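Local coordinates for extracellular solute-binding protein, family 1 (Bifidobacterium longum subsp. infantis, PDB 6FTH) that probably binds human milk oligosaccharides outside the cell and delivers them to an ABC transporter for uptake, at residues P198-K203 and A290-S295; K27-V32 and D57-W62; N454-D459 and Q511-I516. One frame throughout, in Å; residues are numbered along the deposited sequence.

Interaction 1: P198-K203 and A290-S295; sequences PMNIRK and AKTGVS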
ATOM      1  N   PRO A 198       4.487 -25.535   3.796  1.00 13.94           N
ATOM      2  CA  PRO A 198       4.292 -25.439   2.347  1.00 15.45           C
ATOM      3  C   PRO A 198       3.826 -24.068   1.902  1.00 14.65           C
ATOM      4  O   PRO A 198       4.409 -23.499   0.977  1.00 13.63           O
ATOM      5  CB  PRO A 198       3.289 -26.556   2.067  1.00 13.35           C
ATOM      6  CG  PRO A 198       3.568 -27.552   3.159  1.00 15.10           C
ATOM      7  CD  PRO A 198       3.808 -26.723   4.348  1.00 16.60           C
ATOM      8  N   MET A 199       2.785 -23.543   2.534  1.00 14.60           N
ATOM      9  CA  MET A 199       2.287 -22.200   2.272  1.00 13.71           C
ATOM     10  C   MET A 199       2.004 -21.542   3.618  1.00 12.28           C
ATOM     11  O   MET A 199       1.408 -22.174   4.497  1.00 15.39           O
ATOM     12  CB  MET A 199       1.009 -22.266   1.429  1.00 14.21           C
ATOM     13  CG  MET A 199       0.420 -20.915   1.135  1.00 14.39           C
ATOM     14  SD  MET A 199      -0.877 -21.034  -0.125  1.00 15.40           S
ATOM     15  CE  MET A 199      -1.247 -19.275  -0.427  1.00 15.54           C
ATOM     16  N   ASN A 200       2.448 -20.293   3.779  1.00 13.05           N
ATOM     17  CA  ASN A 200       2.196 -19.509   4.974  1.00 13.40           C
ATOM     18  C   ASN A 200       1.369 -18.282   4.618  1.00 14.63           C
ATOM     19  O   ASN A 200       1.665 -17.590   3.637  1.00 15.64           O
ATOM     20  CB  ASN A 200       3.490 -19.095   5.659  1.00 15.00           C
ATOM     21  CG  ASN A 200       3.340 -19.047   7.163  1.00 19.21           C
ATOM     22  OD1 ASN A 200       2.247 -19.210   7.696  1.00 20.63           O
ATOM     23  ND2 ASN A 200       4.427 -18.777   7.848  1.00 19.47           N
ATOM     24  N   ILE A 201       0.327 -18.031   5.410  1.00 16.07           N
ATOM     25  CA  ILE A 201      -0.554 -16.894   5.204  1.00 13.82           C
ATOM     26  C   ILE A 201      -0.673 -16.121   6.512  1.00 15.26           C
ATOM     27  O   ILE A 201      -0.550 -16.683   7.607  1.00 15.43           O
ATOM     28  CB  ILE A 201      -1.952 -17.326   4.680  1.00 15.16           C
ATOM     29  CG1 ILE A 201      -2.597 -18.377   5.593  1.00 13.71           C
ATOM     30  CG2 ILE A 201      -1.857 -17.848   3.249  1.00 16.77           C
ATOM     31  CD1 ILE A 201      -4.097 -18.598   5.330  1.00 14.50           C
ATOM     32  N   ARG A 202      -0.915 -14.823   6.382  1.00 13.61           N
ATOM     33  CA  ARG A 202      -1.152 -13.922   7.498  1.00 15.57           C
ATOM     34  C   ARG A 202      -2.534 -14.130   8.090  1.00 18.30           C
ATOM     35  O   ARG A 202      -3.482 -14.508   7.396  1.00 15.11           O
ATOM     36  CB  ARG A 202      -1.125 -12.474   7.009  1.00 17.82           C
ATOM     37  CG  ARG A 202       0.268 -11.923   6.744  1.00 19.40           C
ATOM     38  CD  ARG A 202       0.215 -10.439   6.354  1.00 20.22           C
ATOM     39  NE  ARG A 202       1.463  -9.755   6.718  1.00 21.48           N
ATOM     40  CZ  ARG A 202       1.636  -8.437   6.729  1.00 27.32           C
ATOM     41  NH1 ARG A 202       0.651  -7.619   6.371  1.00 21.28           N
ATOM     42  NH2 ARG A 202       2.805  -7.933   7.110  1.00 26.38           N
ATOM     43  N   LYS A 203      -2.655 -13.825   9.382  1.00 15.79           N
ATOM     44  CA  LYS A 203      -3.955 -13.808  10.015  1.00 15.39           C
ATOM     45  C   LYS A 203      -4.779 -12.662   9.438  1.00 15.06           C
ATOM     46  O   LYS A 203      -4.263 -11.787   8.750  1.00 13.78           O
ATOM     47  CB  LYS A 203      -3.808 -13.637  11.535  1.00 15.20           C
ATOM     48  CG  LYS A 203      -3.323 -12.259  11.983  1.00 16.57           C
ATOM     49  CD  LYS A 203      -3.288 -12.146  13.528  1.00 18.15           C
ATOM     50  CE  LYS A 203      -4.658 -12.092  14.156  1.00 27.88           C
ATOM     51  NZ  LYS A 203      -5.381 -10.823  13.813  1.00 34.52           N
ATOM     52  N   ALA A 290      15.865 -22.545   4.376  1.00 20.67           N
ATOM     53  CA  ALA A 290      14.539 -22.074   4.004  1.00 18.60           C
ATOM     54  C   ALA A 290      13.478 -22.950   4.651  1.00 19.24           C
ATOM     55  O   ALA A 290      13.625 -24.173   4.719  1.00 18.35           O
ATOM     56  CB  ALA A 290      14.381 -22.139   2.490  1.00 18.29           C
ATOM     57  N   LYS A 291      12.383 -22.322   5.085  1.00 17.44           N
ATOM     58  CA  LYS A 291      11.279 -23.017   5.739  1.00 15.45           C
ATOM     59  C   LYS A 291       9.971 -22.984   4.970  1.00 15.75           C
ATOM     60  O   LYS A 291       9.199 -23.938   5.069  1.00 16.75           O
ATOM     61  CB  LYS A 291      11.013 -22.428   7.129  1.00 21.24           C
ATOM     62  CG  LYS A 291      12.204 -22.465   8.063  1.00 34.84           C
ATOM     63  CD  LYS A 291      12.454 -23.858   8.622  1.00 29.81           C
ATOM     64  CE  LYS A 291      13.609 -23.818   9.606  1.00 33.91           C
ATOM     65  NZ  LYS A 291      13.867 -25.154  10.236  1.00 37.96           N
ATOM     66  N   THR A 292       9.694 -21.928   4.202  1.00 16.86           N
ATOM     67  CA  THR A 292       8.371 -21.730   3.614  1.00 14.56           C
ATOM     68  C   THR A 292       8.394 -21.893   2.098  1.00 12.41           C
ATOM     69  O   THR A 292       9.268 -21.360   1.411  1.00 15.23           O
ATOM     70  CB  THR A 292       7.877 -20.344   3.983  1.00 16.10           C
ATOM     71  OG1 THR A 292       7.821 -20.221   5.411  1.00 17.97           O
ATOM     72  CG2 THR A 292       6.478 -20.088   3.407  1.00 15.89           C
ATOM     73  N   GLY A 293       7.400 -22.610   1.571  1.00 13.05           N
ATOM     74  CA  GLY A 293       7.325 -22.865   0.150  1.00 14.29           C
ATOM     75  C   GLY A 293       6.701 -21.715  -0.633  1.00 14.36           C
ATOM     76  O   GLY A 293       7.246 -21.302  -1.666  1.00 12.82           O
ATOM     77  N   VAL A 294       5.588 -21.184  -0.120  1.00 12.97           N
ATOM     78  CA  VAL A 294       4.784 -20.172  -0.809  1.00 13.04           C
ATOM     79  C   VAL A 294       4.336 -19.128   0.213  1.00 11.94           C
ATOM     80  O   VAL A 294       3.878 -19.477   1.304  1.00 12.89           O
ATOM     81  CB  VAL A 294       3.559 -20.816  -1.497  1.00 12.47           C
ATOM     82  CG1 VAL A 294       2.603 -19.723  -2.029  1.00 14.51           C
ATOM     83  CG2 VAL A 294       3.985 -21.758  -2.618  1.00 13.09           C
ATOM     84  N   SER A 295       4.450 -17.853  -0.140  1.00 12.06           N
ATOM     85  CA  SER A 295       3.954 -16.789   0.723  1.00 11.07           C
ATOM     86  C   SER A 295       3.661 -15.556  -0.121  1.00 12.58           C
ATOM     87  O   SER A 295       4.072 -15.460  -1.280  1.00 14.36           O
ATOM     88  CB  SER A 295       4.920 -16.460   1.865  1.00 15.83           C
ATOM     89  OG  SER A 295       6.092 -15.871   1.360  1.00 16.22           O
TER
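Met199 and Val294 are paired across the sheet and send their side chains to the same face. The two side chains meet at a slant, with Met199 CG 4.0 Å from Val294 CG1. Met199 has CG anti to its own N (chi1 179°) and then runs on extended. This takes the thioether across the CG1 branch of Val294, while CG2 stays nearer the carbonyl of Pro198. Leu180 of helix 173-185 packs on both residues and covers this face. The backbones form a short parallel bridge between strand 197-199, at the margin of a mixed four-stranded sheet, and strand 292-297. Asn200 N gives a nearly straight bond to Val294 O, 3.0 Å long with 165° at the hydrogen. The CA of Met199 also approaches that oxygen. At the other end, Val294 N reaches Pro198 O at 2.8 Å, but the 119° angle makes this bond weak. The chain turns a corner at both Pro198 and Gly293 there. Beyond the bridge, Asn200 CB rests against the methyl of Thr292, 3.9 Å from CG2. The polar ends of these two residues share one acceptor: Asn200 ND2 and Thr292 OG1 both hydrogen-bond to Gln283 OE1 on helix 276-284.

Interaction 2: K27-V32 and D57-W62; sequences KPIVSV and DCKIEW
Strands 29-32 and 59-62 run parallel, with 25° between their directions and 4.6 Å between their axes at closest approach. Ile29 pairs with Lys59, Val30 with Ile60, Ser31 with Glu61 and Val32 with Trp62. Four backbone bonds join them. Lys59 N binds Pro28 O at 2.8 Å, and Val30 N binds Lys59 O at 2.9 Å. Glu61 N to Val30 O and Val32 N to Glu61 O continue the ladder.

One face carries Val30, Val32, Ile60 and Trp62, and all but Trp62 are buried. Val32 uses both branches: CG2 meets Ile60 CG2 at 3.7 Å, and CG1 lies 3.7 Å from Trp62 CZ3. The methyl CG2 of Ile60 also sits over the centre of the indole, 3.3 Å above its plane. Helix 350-360 packs on Val30 and Val32. The other face holds Ile29, Ser31, Lys59 and Glu61. There Ile29 CG2, anti to its own N, is turned toward the carboxylate end of Glu61, 3.6 Å from CD. Ser31 OG bonds to Asp85 N.

Before the strands, the extended chain of Lys27 crosses Asp57 at about a right angle. Its NZ forms a salt bridge to Asp57 OD1 at 2.9 Å, with weak hydrogen-bond geometry. One water accepts from Lys27 NZ and donates to Cys58 O. Asp57 has positive phi and ends helix 47-56 in a Schellman motif. That helix links the two strands, so strand 29-36, helix 47-56 and strand 59-66 make a beta-alpha-beta unit, the repeating unit of the alpha/beta lobes of periplasmic-type binding proteins.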
ATOM      1  N   LYS A  27      11.860  37.717   9.066  1.00 45.14           N
ATOM      2  CA  LYS A  27      11.479  36.626   8.177  1.00 36.87           C
ATOM      3  C   LYS A  27      10.151  36.013   8.623  1.00 35.86           C
ATOM      4  O   LYS A  27       9.898  35.887   9.825  1.00 32.96           O
ATOM      5  CB  LYS A  27      12.554  35.547   8.163  1.00 35.59           C
ATOM      6  CG  LYS A  27      13.814  35.959   7.430  1.00 37.72           C
ATOM      7  CD  LYS A  27      14.664  34.758   7.085  1.00 39.24           C
ATOM      8  CE  LYS A  27      15.919  35.175   6.342  1.00 42.48           C
ATOM      9  NZ  LYS A  27      16.535  34.010   5.641  1.00 41.26           N
ATOM     10  N   PRO A  28       9.282  35.636   7.685  1.00 29.47           N
ATOM     11  CA  PRO A  28       8.010  35.032   8.082  1.00 31.99           C
ATOM     12  C   PRO A  28       8.239  33.687   8.740  1.00 28.83           C
ATOM     13  O   PRO A  28       9.098  32.906   8.319  1.00 27.86           O
ATOM     14  CB  PRO A  28       7.249  34.887   6.756  1.00 30.07           C
ATOM     15  CG  PRO A  28       8.306  34.900   5.699  1.00 33.16           C
ATOM     16  CD  PRO A  28       9.392  35.783   6.222  1.00 30.97           C
ATOM     17  N   ILE A  29       7.452  33.419   9.783  1.00 27.28           N
ATOM     18  CA  ILE A  29       7.519  32.157  10.506  1.00 28.43           C
ATOM     19  C   ILE A  29       6.428  31.233   9.984  1.00 25.70           C
ATOM     20  O   ILE A  29       5.292  31.652   9.738  1.00 26.88           O
ATOM     21  CB  ILE A  29       7.401  32.358  12.029  1.00 30.73           C
ATOM     22  CG1 ILE A  29       8.531  33.250  12.540  1.00 30.30           C
ATOM     23  CG2 ILE A  29       7.478  31.009  12.737  1.00 33.31           C
ATOM     24  CD1 ILE A  29       8.375  33.625  14.008  1.00 34.70           C
ATOM     25  N   VAL A  30       6.798  29.976   9.774  1.00 25.45           N
ATOM     26  CA  VAL A  30       5.888  28.934   9.314  1.00 21.15           C
ATOM     27  C   VAL A  30       6.101  27.756  10.243  1.00 17.82           C
ATOM     28  O   VAL A  30       7.206  27.220  10.314  1.00 20.29           O
ATOM     29  CB  VAL A  30       6.183  28.517   7.861  1.00 22.68           C
ATOM     30  CG1 VAL A  30       5.231  27.399   7.418  1.00 24.31           C
ATOM     31  CG2 VAL A  30       6.093  29.711   6.918  1.00 25.87           C
ATOM     32  N   SER A  31       5.057  27.361  10.963  1.00 18.09           N
ATOM     33  CA  SER A  31       5.125  26.137  11.750  1.00 18.70           C
ATOM     34  C   SER A  31       4.809  24.949  10.851  1.00 18.47           C
ATOM     35  O   SER A  31       3.902  25.015  10.018  1.00 20.40           O
ATOM     36  CB  SER A  31       4.149  26.172  12.926  1.00 20.12           C
ATOM     37  OG  SER A  31       2.827  26.496  12.517  1.00 23.33           O
ATOM     38  N   VAL A  32       5.593  23.887  10.991  1.00 19.03           N
ATOM     39  CA  VAL A  32       5.481  22.711  10.131  1.00 16.91           C
ATOM     40  C   VAL A  32       5.434  21.459  11.000  1.00 16.50           C
ATOM     41  O   VAL A  32       6.442  21.069  11.599  1.00 19.48           O
ATOM     42  CB  VAL A  32       6.626  22.621   9.117  1.00 16.55           C
ATOM     43  CG1 VAL A  32       6.391  21.437   8.189  1.00 18.07           C
ATOM     44  CG2 VAL A  32       6.746  23.896   8.316  1.00 16.07           C
ATOM     45  N   ASP A  57      13.573  31.584   2.561  1.00 24.19           N
ATOM     46  CA  ASP A  57      13.673  32.913   3.155  1.00 25.37           C
ATOM     47  C   ASP A  57      12.638  33.080   4.263  1.00 27.23           C
ATOM     48  O   ASP A  57      11.993  34.120   4.388  1.00 24.70           O
ATOM     49  CB  ASP A  57      13.532  34.003   2.096  1.00 26.07           C
ATOM     50  CG  ASP A  57      14.242  35.288   2.478  1.00 32.56           C
ATOM     51  OD1 ASP A  57      15.064  35.268   3.420  1.00 28.86           O
ATOM     52  OD2 ASP A  57      13.974  36.319   1.833  1.00 34.50           O
ATOM     53  N   CYS A  58      12.457  32.033   5.062  1.00 25.00           N
ATOM     54  CA  CYS A  58      11.504  32.055   6.159  1.00 28.88           C
ATOM     55  C   CYS A  58      12.131  31.336   7.339  1.00 25.34           C
ATOM     56  O   CYS A  58      13.218  30.768   7.244  1.00 27.81           O
ATOM     57  CB  CYS A  58      10.167  31.402   5.768  1.00 28.40           C
ATOM     58  SG  CYS A  58      10.247  29.615   5.595  1.00 29.96           S
ATOM     59  N   LYS A  59      11.450  31.389   8.471  1.00 27.49           N
ATOM     60  CA  LYS A  59      11.847  30.623   9.641  1.00 26.04           C
ATOM     61  C   LYS A  59      10.877  29.464   9.780  1.00 24.46           C
ATOM     62  O   LYS A  59       9.665  29.688   9.885  1.00 24.15           O
ATOM     63  CB  LYS A  59      11.817  31.495  10.892  1.00 27.49           C
ATOM     64  CG  LYS A  59      12.079  30.728  12.178  1.00 30.41           C
ATOM     65  CD  LYS A  59      13.483  30.159  12.214  1.00 34.86           C
ATOM     66  CE  LYS A  59      13.647  29.154  13.342  1.00 39.30           C
ATOM     67  NZ  LYS A  59      12.702  29.439  14.458  1.00 50.10           N
ATOM     68  N   ILE A  60      11.406  28.239   9.778  1.00 25.84           N
ATOM     69  CA  ILE A  60      10.595  27.032   9.937  1.00 22.14           C
ATOM     70  C   ILE A  60      10.673  26.580  11.386  1.00 23.06           C
ATOM     71  O   ILE A  60      11.761  26.326  11.920  1.00 25.57           O
ATOM     72  CB  ILE A  60      11.037  25.914   8.985  1.00 24.45           C
ATOM     73  CG1 ILE A  60      10.861  26.360   7.531  1.00 26.36           C
ATOM     74  CG2 ILE A  60      10.228  24.648   9.274  1.00 23.97           C
ATOM     75  CD1 ILE A  60      11.432  25.392   6.516  1.00 24.12           C
ATOM     76  N   GLU A  61       9.518  26.459  12.017  1.00 23.98           N
ATOM     77  CA  GLU A  61       9.416  25.863  13.342  1.00 24.21           C
ATOM     78  C   GLU A  61       8.927  24.432  13.159  1.00 23.02           C
ATOM     79  O   GLU A  61       7.725  24.188  13.011  1.00 23.78           O
ATOM     80  CB  GLU A  61       8.475  26.693  14.204  1.00 26.02           C
ATOM     81  CG  GLU A  61       9.003  28.099  14.435  1.00 37.42           C
ATOM     82  CD  GLU A  61       8.258  28.851  15.525  1.00 44.71           C
ATOM     83  OE1 GLU A  61       7.139  28.428  15.899  1.00 44.44           O
ATOM     84  OE2 GLU A  61       8.800  29.866  16.004  1.00 44.02           O
ATOM     85  N   TRP A  62       9.863  23.484  13.178  1.00 22.32           N
ATOM     86  CA  TRP A  62       9.530  22.086  12.949  1.00 22.60           C
ATOM     87  C   TRP A  62       8.919  21.492  14.212  1.00 25.30           C
ATOM     88  O   TRP A  62       9.372  21.761  15.332  1.00 25.40           O
ATOM     89  CB  TRP A  62      10.780  21.276  12.586  1.00 25.53           C
ATOM     90  CG  TRP A  62      11.524  21.677  11.326  1.00 25.46           C
ATOM     91  CD1 TRP A  62      12.703  22.356  11.258  1.00 25.99           C
ATOM     92  CD2 TRP A  62      11.157  21.385   9.967  1.00 25.25           C
ATOM     93  NE1 TRP A  62      13.089  22.516   9.958  1.00 25.15           N
ATOM     94  CE2 TRP A  62      12.157  21.934   9.141  1.00 23.41           C
ATOM     95  CE3 TRP A  62      10.078  20.729   9.371  1.00 24.46           C
ATOM     96  CZ2 TRP A  62      12.113  21.845   7.761  1.00 22.31           C
ATOM     97  CZ3 TRP A  62      10.037  20.646   8.000  1.00 24.55           C
ATOM     98  CH2 TRP A  62      11.053  21.204   7.207  1.00 24.72           C
TER
HETATM   99  O   HOH W   1      15.672  31.451   6.185  1.00 33.00           O

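Interaction 3: N454-D459 and Q511-I516; sequences NPDPTD and QKWYDI
The N-terminal end of helix 457-484 meets the side of helix 503-518 near the C-terminus of the chain, with Asp459 and Pro455 gathered round the indole of Trp513. Asp456 is the N-cap of helix 457-484, and its OD1 accepts from Asp459 N at 2.9 Å. The chain leading into this cap lies over one face of the indole. Pro455 makes a CH-pi contact there: its CA stands 3.6 Å from the centroid of the five-membered ring, only 1° off the normal. Pro455 CB is 3.6 Å from Trp513 CD1. Farther along the same face, Asp456 N lies above the plane, and Asp456 CG comes within 3.4 Å of Trp513 CZ2. The carboxylate of Asp456 is tilted 56° from the ring. Ile516 CD1, one helical turn on, lies over the rim of the opposite face, so the indole has a neighbour on both faces. Its edge is held as well, because Trp513 NE1 donates to Asp459 OD2 at 2.7 Å. With CG anti to its carbonyl carbon (chi1 -71°), Trp513 leans its indole toward the cap. Lys512 reaches Asp459 from beside the ring, its chain bent at chi3. One carboxylate oxygen thus takes two donors: Asp459 OD2 receives Trp513 NE1 on its anti lone pair and Lys512 NZ, 2.7 Å away in a salt bridge, on its syn lone pair.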
ATOM      1  N   ASN A 454     -13.335   9.076  -4.139  1.00 21.83           N
ATOM      2  CA  ASN A 454     -13.379   9.598  -2.768  1.00 23.80           C
ATOM      3  C   ASN A 454     -14.828   9.938  -2.405  1.00 18.01           C
ATOM      4  O   ASN A 454     -15.326  10.988  -2.839  1.00 21.43           O
ATOM      5  CB  ASN A 454     -12.536  10.884  -2.696  1.00 27.33           C
ATOM      6  CG  ASN A 454     -11.071  10.704  -3.160  1.00 32.91           C
ATOM      7  OD1 ASN A 454     -10.526  11.518  -3.945  1.00 33.12           O
ATOM      8  ND2 ASN A 454     -10.423   9.676  -2.647  1.00 35.12           N
ATOM      9  N   PRO A 455     -15.534   9.110  -1.617  1.00 16.02           N
ATOM     10  CA  PRO A 455     -16.897   9.484  -1.186  1.00 19.97           C
ATOM     11  C   PRO A 455     -16.878  10.735  -0.327  1.00 27.14           C
ATOM     12  O   PRO A 455     -15.917  11.002   0.394  1.00 24.70           O
ATOM     13  CB  PRO A 455     -17.352   8.279  -0.365  1.00 21.36           C
ATOM     14  CG  PRO A 455     -16.526   7.133  -0.870  1.00 22.73           C
ATOM     15  CD  PRO A 455     -15.197   7.755  -1.155  1.00 18.32           C
ATOM     16  N   ASP A 456     -17.973  11.494  -0.392  1.00 23.09           N
ATOM     17  CA  ASP A 456     -18.084  12.704   0.397  1.00 23.07           C
ATOM     18  C   ASP A 456     -18.217  12.367   1.880  1.00 19.02           C
ATOM     19  O   ASP A 456     -18.292  11.199   2.274  1.00 18.74           O
ATOM     20  CB  ASP A 456     -19.204  13.594  -0.144  1.00 20.75           C
ATOM     21  CG  ASP A 456     -20.610  13.091   0.181  1.00 20.76           C
ATOM     22  OD1 ASP A 456     -20.797  12.066   0.870  1.00 19.81           O
ATOM     23  OD2 ASP A 456     -21.549  13.755  -0.290  1.00 26.14           O
ATOM     24  N   PRO A 457     -18.184  13.387   2.749  1.00 20.08           N
ATOM     25  CA  PRO A 457     -18.137  13.101   4.185  1.00 20.05           C
ATOM     26  C   PRO A 457     -19.327  12.333   4.691  1.00 15.94           C
ATOM     27  O   PRO A 457     -19.147  11.403   5.481  1.00 17.69           O
ATOM     28  CB  PRO A 457     -18.032  14.495   4.829  1.00 23.43           C
ATOM     29  CG  PRO A 457     -17.514  15.364   3.773  1.00 26.44           C
ATOM     30  CD  PRO A 457     -18.040  14.830   2.478  1.00 26.12           C
ATOM     31  N   THR A 458     -20.541  12.655   4.223  1.00 17.16           N
ATOM     32  CA  THR A 458     -21.720  11.949   4.699  1.00 17.05           C
ATOM     33  C   THR A 458     -21.653  10.481   4.305  1.00 15.43           C
ATOM     34  O   THR A 458     -21.909   9.585   5.117  1.00 16.55           O
ATOM     35  CB  THR A 458     -22.980  12.596   4.109  1.00 19.44           C
ATOM     36  OG1 THR A 458     -23.118  13.939   4.593  1.00 22.10           O
ATOM     37  CG2 THR A 458     -24.220  11.815   4.496  1.00 22.21           C
ATOM     38  N   ASP A 459     -21.321  10.220   3.040  1.00 14.34           N
ATOM     39  CA  ASP A 459     -21.276   8.840   2.591  1.00 15.20           C
ATOM     40  C   ASP A 459     -20.091   8.098   3.198  1.00 14.08           C
ATOM     41  O   ASP A 459     -20.202   6.903   3.487  1.00 14.95           O
ATOM     42  CB  ASP A 459     -21.234   8.771   1.067  1.00 14.11           C
ATOM     43  CG  ASP A 459     -22.591   9.004   0.427  1.00 15.69           C
ATOM     44  OD1 ASP A 459     -23.617   9.105   1.139  1.00 16.77           O
ATOM     45  OD2 ASP A 459     -22.601   9.101  -0.801  1.00 13.94           O
ATOM     46  N   GLN A 511     -20.845   2.414  -5.901  1.00 10.50           N
ATOM     47  CA  GLN A 511     -21.210   2.550  -7.309  1.00  9.88           C
ATOM     48  C   GLN A 511     -21.425   4.009  -7.676  1.00 13.95           C
ATOM     49  O   GLN A 511     -21.010   4.461  -8.750  1.00 12.36           O
ATOM     50  CB  GLN A 511     -22.467   1.753  -7.633  1.00 11.01           C
ATOM     51  CG  GLN A 511     -22.898   1.860  -9.092  1.00 11.14           C
ATOM     52  CD  GLN A 511     -22.093   0.956 -10.019  1.00 12.00           C
ATOM     53  OE1 GLN A 511     -22.191  -0.272  -9.938  1.00 12.09           O
ATOM     54  NE2 GLN A 511     -21.333   1.562 -10.927  1.00 12.69           N
ATOM     55  N   LYS A 512     -22.116   4.752  -6.819  1.00 12.81           N
ATOM     56  CA  LYS A 512     -22.403   6.155  -7.107  1.00 11.81           C
ATOM     57  C   LYS A 512     -21.124   6.957  -7.276  1.00 13.90           C
ATOM     58  O   LYS A 512     -20.972   7.701  -8.247  1.00 15.11           O
ATOM     59  CB  LYS A 512     -23.248   6.745  -5.979  1.00 12.46           C
ATOM     60  CG  LYS A 512     -23.568   8.221  -6.183  1.00 14.00           C
ATOM     61  CD  LYS A 512     -24.446   8.768  -5.101  1.00 13.97           C
ATOM     62  CE  LYS A 512     -23.696   8.892  -3.816  1.00 12.86           C
ATOM     63  NZ  LYS A 512     -24.497   9.537  -2.717  1.00 14.79           N
ATOM     64  N   TRP A 513     -20.202   6.848  -6.327  1.00 13.45           N
ATOM     65  CA  TRP A 513     -18.983   7.656  -6.422  1.00 14.22           C
ATOM     66  C   TRP A 513     -18.079   7.158  -7.539  1.00 15.46           C
ATOM     67  O   TRP A 513     -17.442   7.955  -8.238  1.00 15.59           O
ATOM     68  CB  TRP A 513     -18.261   7.675  -5.086  1.00 12.66           C
ATOM     69  CG  TRP A 513     -19.026   8.492  -4.099  1.00 13.52           C
ATOM     70  CD1 TRP A 513     -19.788   8.030  -3.066  1.00 13.13           C
ATOM     71  CD2 TRP A 513     -19.207   9.910  -4.131  1.00 17.37           C
ATOM     72  NE1 TRP A 513     -20.421   9.085  -2.432  1.00 14.86           N
ATOM     73  CE2 TRP A 513     -20.089  10.243  -3.079  1.00 16.43           C
ATOM     74  CE3 TRP A 513     -18.715  10.933  -4.952  1.00 22.58           C
ATOM     75  CZ2 TRP A 513     -20.452  11.564  -2.800  1.00 19.76           C
ATOM     76  CZ3 TRP A 513     -19.086  12.246  -4.678  1.00 26.93           C
ATOM     77  CH2 TRP A 513     -19.951  12.545  -3.610  1.00 19.28           C
ATOM     78  N   TYR A 514     -18.027   5.841  -7.739  1.00 12.23           N
ATOM     79  CA  TYR A 514     -17.312   5.318  -8.893  1.00 13.79           C
ATOM     80  C   TYR A 514     -17.837   5.940 -10.184  1.00 14.45           C
ATOM     81  O   TYR A 514     -17.062   6.361 -11.053  1.00 15.96           O
ATOM     82  CB  TYR A 514     -17.463   3.807  -8.896  1.00 12.20           C
ATOM     83  CG  TYR A 514     -16.956   3.118 -10.118  1.00 12.30           C
ATOM     84  CD1 TYR A 514     -15.615   2.734 -10.239  1.00 13.37           C
ATOM     85  CD2 TYR A 514     -17.819   2.809 -11.143  1.00 13.38           C
ATOM     86  CE1 TYR A 514     -15.151   2.075 -11.377  1.00 13.09           C
ATOM     87  CE2 TYR A 514     -17.375   2.146 -12.270  1.00 13.26           C
ATOM     88  CZ  TYR A 514     -16.035   1.773 -12.388  1.00 13.59           C
ATOM     89  OH  TYR A 514     -15.615   1.116 -13.539  1.00 13.78           O
ATOM     90  N   ASP A 515     -19.154   6.010 -10.327  1.00 13.41           N
ATOM     91  CA  ASP A 515     -19.751   6.602 -11.527  1.00 13.21           C
ATOM     92  C   ASP A 515     -19.404   8.087 -11.641  1.00 16.73           C
ATOM     93  O   ASP A 515     -19.024   8.563 -12.715  1.00 18.35           O
ATOM     94  CB  ASP A 515     -21.269   6.402 -11.507  1.00 15.52           C
ATOM     95  CG  ASP A 515     -21.683   4.971 -11.737  1.00 15.66           C
ATOM     96  OD1 ASP A 515     -20.846   4.150 -12.166  1.00 14.63           O
ATOM     97  OD2 ASP A 515     -22.860   4.660 -11.491  1.00 17.11           O
ATOM     98  N   ILE A 516     -19.533   8.835 -10.544  1.00 14.97           N
ATOM     99  CA  ILE A 516     -19.222  10.271 -10.559  1.00 16.86           C
ATOM    100  C   ILE A 516     -17.799  10.502 -11.057  1.00 18.54           C
ATOM    101  O   ILE A 516     -17.548  11.383 -11.893  1.00 19.71           O
ATOM    102  CB  ILE A 516     -19.440  10.876  -9.161  1.00 18.53           C
ATOM    103  CG1 ILE A 516     -20.944  10.995  -8.862  1.00 23.16           C
ATOM    104  CG2 ILE A 516     -18.747  12.232  -9.030  1.00 23.08           C
ATOM    105  CD1 ILE A 516     -21.264  11.349  -7.411  1.00 20.09           C
TER

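Overall arrangement
The three contacts are separate and follow one another along the chain: interaction 2 closes before interaction 1 opens, and interaction 1 before interaction 3. Interactions 1 and 2 belong to two different mixed four-stranded sheets, with centres 50 Å apart on opposite sides of the chain's centre. This spacing is consistent with the two lobes of a solute-binding protein, between which such proteins hold their ligand. Interaction 3 joins helices near the C-terminus. Its centre is 38 Å from that of interaction 1 and 37 Å from that of interaction 2. Nearest atoms remain about 22 Å and about 23 Å away, respectively. Interaction 1 is buried, interaction 2 partly so, and interaction 3 lies at the surface.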